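Side-chain contacts in cyclase (Streptomyces sp. R1128, PDB 3TFZ), which probably cyclises and aromatises a polyketide chain in the R1128 biosynthetic pathway, as an aromatase/cyclase of the Bet v 1-like superfamily: residues 41-46 and 64-69; 79-84 and 89-94. One frame throughout, in Å; residues are numbered along the deposited sequence.

In the fold
Both contacts lie on the antiparallel sheet of this helix-grip protein. Contact 1 joins strands 37-46 and 61-72, which are not neighbours, because strand 49-58 runs between them. It therefore has side-chain contacts and no backbone hydrogen bonds. Contact 2 joins the adjacent strands 77-82 and 89-100 of a hairpin and rests on paired main chains. Strands 61-72 and 77-82 are neighbours too, so the two contacts meet: R68 N lies 2.8 Å from R81 O, a probable hydrogen bond. Contact 1 is small and partly buried, with one long salt bridge. Contact 2 is a surface contact with a larger interface, and Y80, M92 and G94 cover most of it.

Contact 1: residues 41-46 and 64-69; sequences EILEEG and TWTSRR
E44 and R68 reach toward each other across strand 49-58, which separates their own strands in the sheet. The salt bridge is long: E44 OE2 lies 3.5 Å from R68 NH2. The second carboxylate oxygen, E44 OE1, is 3.9 Å from the same R68 NH2, so one guanidinium nitrogen takes the whole approach. The two flat groups are turned 70° against each other and do not meet as a coplanar pair. R68 starts out extended, then bends at its third torsion (chi3 -88°), which swings the guanidinium toward E44. E44 runs extended from its backbone and also packs on Y49 and V51 of the intervening strand. L43 and E44 share V51 as their partner, a classic beta bulge, and both side chains start toward strand 61-72.

The second touch is loose. L43 CD2 comes to 4.2 Å from T66 OG1, with the two side chains crossing at about a right angle. T66 is buried and also touches L83 and E84. The contact thus bridges two strands over a third by side chains alone. With E44 exposed and the ion pair long and twisted, its electrostatic attraction is probably modest.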
# COMPACT_ATOMS: atom_id res chain seq x y z
N GLU A 41 -2.56 27.41 -0.74
CA GLU A 41 -3.46 28.51 -0.72
C GLU A 41 -4.91 28.10 -0.95
O GLU A 41 -5.17 27.42 -1.91
CB GLU A 41 -2.99 29.37 -1.84
CG GLU A 41 -3.62 30.67 -2.00
CD GLU A 41 -3.05 31.28 -3.27
OE1 GLU A 41 -3.72 32.27 -3.77
OE2 GLU A 41 -1.94 30.68 -3.71
N ILE A 42 -5.84 28.62 -0.12
CA ILE A 42 -7.22 28.19 -0.18
C ILE A 42 -7.92 29.11 -1.05
O ILE A 42 -7.99 30.30 -0.79
CB ILE A 42 -7.89 28.06 1.21
CG1 ILE A 42 -7.20 26.94 2.05
CG2 ILE A 42 -9.32 27.65 1.08
CD1 ILE A 42 -7.79 26.73 3.50
N LEU A 43 -8.49 28.59 -2.13
CA LEU A 43 -9.20 29.48 -3.05
C LEU A 43 -10.69 29.52 -2.75
O LEU A 43 -11.38 30.53 -3.01
CB LEU A 43 -8.92 29.06 -4.51
CG LEU A 43 -7.79 29.43 -5.53
CD1 LEU A 43 -6.55 30.20 -5.02
CD2 LEU A 43 -7.43 28.22 -6.35
N GLU A 44 -11.20 28.43 -2.22
CA GLU A 44 -12.65 28.22 -2.05
C GLU A 44 -12.79 27.14 -1.00
O GLU A 44 -12.02 26.20 -0.96
CB GLU A 44 -13.29 27.88 -3.41
CG GLU A 44 -14.82 28.07 -3.64
CD GLU A 44 -15.34 27.09 -4.82
OE1 GLU A 44 -14.62 26.96 -5.84
OE2 GLU A 44 -16.43 26.43 -4.76
N GLU A 45 -13.75 27.31 -0.12
CA GLU A 45 -13.92 26.52 1.08
C GLU A 45 -15.36 26.64 1.62
O GLU A 45 -15.88 27.70 1.76
CB GLU A 45 -12.97 26.96 2.19
CG GLU A 45 -12.28 25.73 2.77
CD GLU A 45 -11.75 25.97 4.17
OE1 GLU A 45 -11.54 27.20 4.55
OE2 GLU A 45 -11.58 24.91 4.87
N GLY A 46 -15.94 25.51 1.98
CA GLY A 46 -17.29 25.44 2.39
C GLY A 46 -17.41 24.13 3.13
O GLY A 46 -16.42 23.40 3.32
N THR A 64 3.04 23.69 -9.97
CA THR A 64 1.90 24.34 -9.45
C THR A 64 0.66 23.54 -9.91
O THR A 64 0.57 23.14 -11.04
CB THR A 64 1.91 25.84 -9.80
OG1 THR A 64 1.03 26.48 -8.91
CG2 THR A 64 1.39 26.11 -11.16
N TRP A 65 -0.27 23.27 -9.00
CA TRP A 65 -1.56 22.75 -9.38
C TRP A 65 -2.64 23.18 -8.40
O TRP A 65 -2.37 23.72 -7.31
CB TRP A 65 -1.56 21.19 -9.57
CG TRP A 65 -1.21 20.42 -8.38
CD1 TRP A 65 -1.99 20.22 -7.26
CD2 TRP A 65 0.06 19.77 -8.10
NE1 TRP A 65 -1.29 19.49 -6.30
CE2 TRP A 65 -0.04 19.20 -6.78
CE3 TRP A 65 1.27 19.62 -8.84
CZ2 TRP A 65 0.98 18.41 -6.22
CZ3 TRP A 65 2.31 18.88 -8.25
CH2 TRP A 65 2.16 18.27 -6.96
N THR A 66 -3.87 22.92 -8.82
CA THR A 66 -5.09 23.25 -8.11
C THR A 66 -5.93 21.98 -7.94
O THR A 66 -6.25 21.39 -8.92
CB THR A 66 -5.89 24.27 -8.95
OG1 THR A 66 -5.29 25.54 -8.77
CG2 THR A 66 -7.32 24.38 -8.49
N SER A 67 -6.30 21.61 -6.72
CA SER A 67 -7.27 20.53 -6.56
C SER A 67 -8.48 20.86 -5.81
O SER A 67 -8.46 21.70 -4.85
CB SER A 67 -6.69 19.29 -5.86
OG SER A 67 -6.02 19.79 -4.78
N ARG A 68 -9.55 20.18 -6.23
CA ARG A 68 -10.81 20.15 -5.50
C ARG A 68 -10.77 18.95 -4.60
O ARG A 68 -10.65 17.81 -5.08
CB ARG A 68 -12.01 20.16 -6.38
CG ARG A 68 -13.32 20.19 -5.53
CD ARG A 68 -14.62 20.03 -6.39
NE ARG A 68 -14.99 21.38 -6.81
CZ ARG A 68 -15.80 22.17 -6.09
NH1 ARG A 68 -16.37 21.68 -4.97
NH2 ARG A 68 -16.07 23.42 -6.51
N ARG A 69 -10.77 19.21 -3.28
CA ARG A 69 -10.87 18.14 -2.22
C ARG A 69 -12.26 18.05 -1.66
O ARG A 69 -12.78 19.07 -1.16
CB ARG A 69 -9.89 18.37 -1.06
CG ARG A 69 -8.38 18.41 -1.57
CD ARG A 69 -7.48 19.29 -0.69
NE ARG A 69 -7.71 19.26 0.82
CZ ARG A 69 -7.16 18.37 1.66
NH1 ARG A 69 -6.35 17.41 1.19
NH2 ARG A 69 -7.42 18.45 2.97

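Contact 2: residues 79-84 and 89-94; sequences AYRQLE and VGHMSG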
# COMPACT_ATOMS: atom_id res chain seq x y z
N ALA A 79 -11.69 12.65 -1.33
CA ALA A 79 -11.62 12.54 -2.81
C ALA A 79 -10.98 13.86 -3.36
O ALA A 79 -11.37 14.97 -2.98
CB ALA A 79 -13.04 12.37 -3.44
N TYR A 80 -9.95 13.72 -4.19
CA TYR A 80 -9.31 14.88 -4.81
C TYR A 80 -9.43 14.77 -6.33
O TYR A 80 -9.44 13.68 -6.85
CB TYR A 80 -7.85 15.13 -4.26
CG TYR A 80 -6.85 14.11 -4.75
CD1 TYR A 80 -6.19 14.31 -5.95
CD2 TYR A 80 -6.55 12.92 -3.98
CE1 TYR A 80 -5.30 13.34 -6.44
CE2 TYR A 80 -5.75 12.00 -4.46
CZ TYR A 80 -5.11 12.21 -5.69
OH TYR A 80 -4.25 11.28 -6.13
N ARG A 81 -9.55 15.91 -7.04
CA ARG A 81 -9.46 15.97 -8.53
C ARG A 81 -8.68 17.28 -8.77
O ARG A 81 -8.99 18.31 -8.18
CB ARG A 81 -10.85 15.98 -9.21
CG ARG A 81 -10.94 15.85 -10.76
CD ARG A 81 -12.31 16.23 -11.50
NE ARG A 81 -12.60 15.56 -12.83
CZ ARG A 81 -11.93 15.68 -14.04
NH1 ARG A 81 -10.84 16.47 -14.22
NH2 ARG A 81 -12.36 14.99 -15.12
N GLN A 82 -7.61 17.23 -9.59
CA GLN A 82 -6.83 18.41 -9.93
C GLN A 82 -7.54 19.17 -11.08
O GLN A 82 -7.86 18.54 -12.05
CB GLN A 82 -5.40 17.98 -10.32
CG GLN A 82 -4.70 17.52 -9.10
CD GLN A 82 -3.20 17.44 -9.33
OE1 GLN A 82 -2.69 17.61 -10.47
NE2 GLN A 82 -2.49 17.17 -8.25
N LEU A 83 -7.83 20.47 -10.90
CA LEU A 83 -8.55 21.35 -11.86
C LEU A 83 -7.57 22.10 -12.76
O LEU A 83 -7.97 22.66 -13.78
CB LEU A 83 -9.42 22.39 -11.12
CG LEU A 83 -10.44 21.79 -10.15
CD1 LEU A 83 -11.34 22.90 -9.55
CD2 LEU A 83 -11.27 20.58 -10.79
N GLU A 84 -6.32 22.19 -12.32
CA GLU A 84 -5.24 22.72 -13.09
C GLU A 84 -4.08 21.78 -12.70
O GLU A 84 -4.01 21.38 -11.57
CB GLU A 84 -5.04 24.27 -12.84
CG GLU A 84 -6.10 25.12 -13.73
CD GLU A 84 -6.33 26.54 -13.27
OE1 GLU A 84 -7.19 26.79 -12.38
OE2 GLU A 84 -5.66 27.43 -13.81
N VAL A 89 0.79 16.53 -17.33
CA VAL A 89 -0.32 15.75 -16.69
C VAL A 89 -1.57 16.09 -17.37
O VAL A 89 -1.85 17.28 -17.61
CB VAL A 89 -0.45 16.03 -15.13
CG1 VAL A 89 -1.78 15.49 -14.55
CG2 VAL A 89 0.71 15.53 -14.42
N GLY A 90 -2.34 15.06 -17.71
CA GLY A 90 -3.57 15.30 -18.48
C GLY A 90 -4.67 15.12 -17.50
O GLY A 90 -5.61 15.90 -17.47
N HIS A 91 -4.55 14.13 -16.58
CA HIS A 91 -5.60 13.98 -15.56
C HIS A 91 -5.01 13.46 -14.30
O HIS A 91 -4.06 12.70 -14.38
CB HIS A 91 -6.75 13.10 -16.08
CG HIS A 91 -7.55 13.78 -17.19
ND1 HIS A 91 -7.27 13.63 -18.55
CD2 HIS A 91 -8.62 14.65 -17.13
CE1 HIS A 91 -8.15 14.32 -19.25
NE2 HIS A 91 -8.97 14.95 -18.42
N MET A 92 -5.60 13.83 -13.14
CA MET A 92 -5.06 13.43 -11.85
C MET A 92 -6.11 13.51 -10.73
O MET A 92 -6.50 14.63 -10.32
CB MET A 92 -3.83 14.27 -11.43
CG MET A 92 -3.19 13.81 -10.08
SD MET A 92 -2.28 12.30 -10.24
CE MET A 92 -1.00 12.78 -11.44
N SER A 93 -6.52 12.32 -10.23
CA SER A 93 -7.52 12.20 -9.21
C SER A 93 -7.25 10.97 -8.35
O SER A 93 -6.22 10.21 -8.61
CB SER A 93 -8.93 12.37 -9.84
OG SER A 93 -9.43 11.16 -10.32
N GLY A 94 -8.00 10.84 -7.24
CA GLY A 94 -7.77 9.76 -6.29
C GLY A 94 -8.50 9.98 -4.97
O GLY A 94 -9.40 10.83 -4.85
O HOH W 1 -7.70 15.87 -13.39
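Strands 79-82 and 91-94 pair antiparallel in a beta hairpin of the helix-grip sheet, at 172° between their directions. Y80 and G94 form a hydrogen-bonded pair: Y80 N donates to G94 O at 3.0 Å, and G94 N returns a bond to Y80 O. R81 and S93 are the following non-hydrogen-bonded pair. Q82 N then donates to M92 O at 2.9 Å, nearly in line with the carbonyl (174° at the oxygen). Beyond it the strands are joined by a water, which donates to Q82 O and accepts from M92 N. At the far end a classic beta bulge sets G90 and H91 opposite V115.

The Y80 ring lies over the main chain of G94. Its chi1 of 72° tucks CG between the two backbone branches and turns the ring across to the other strand. G94 N sits 3.5 Å above one ring face, nearer its border than its centre. A side chain at G94 would clash with Y80 OH, so glycine makes room for the ring. Y80 OH is hydrogen-bonded to T111 O on strand 105-116. M92 CG meets the ring at its edge. An alanine in place of Y80 is likely to take the ring off the G94 main chain and leave T111 O without its hydroxyl partner.

The Q82 amide runs alongside the start of M92, with Q82 CD 3.7 Å from M92 CG. M92 then bends at chi2 and chi3 and packs on L138 and V142 of helix 131-164. Q82 NE2 is hydrogen-bonded to a sulfonate buffer molecule, probably from the crystallisation liquor. On the R81 and S93 face, R81 NH1 approaches the edge of the H91 ring, 4.1 Å from H91 CD2.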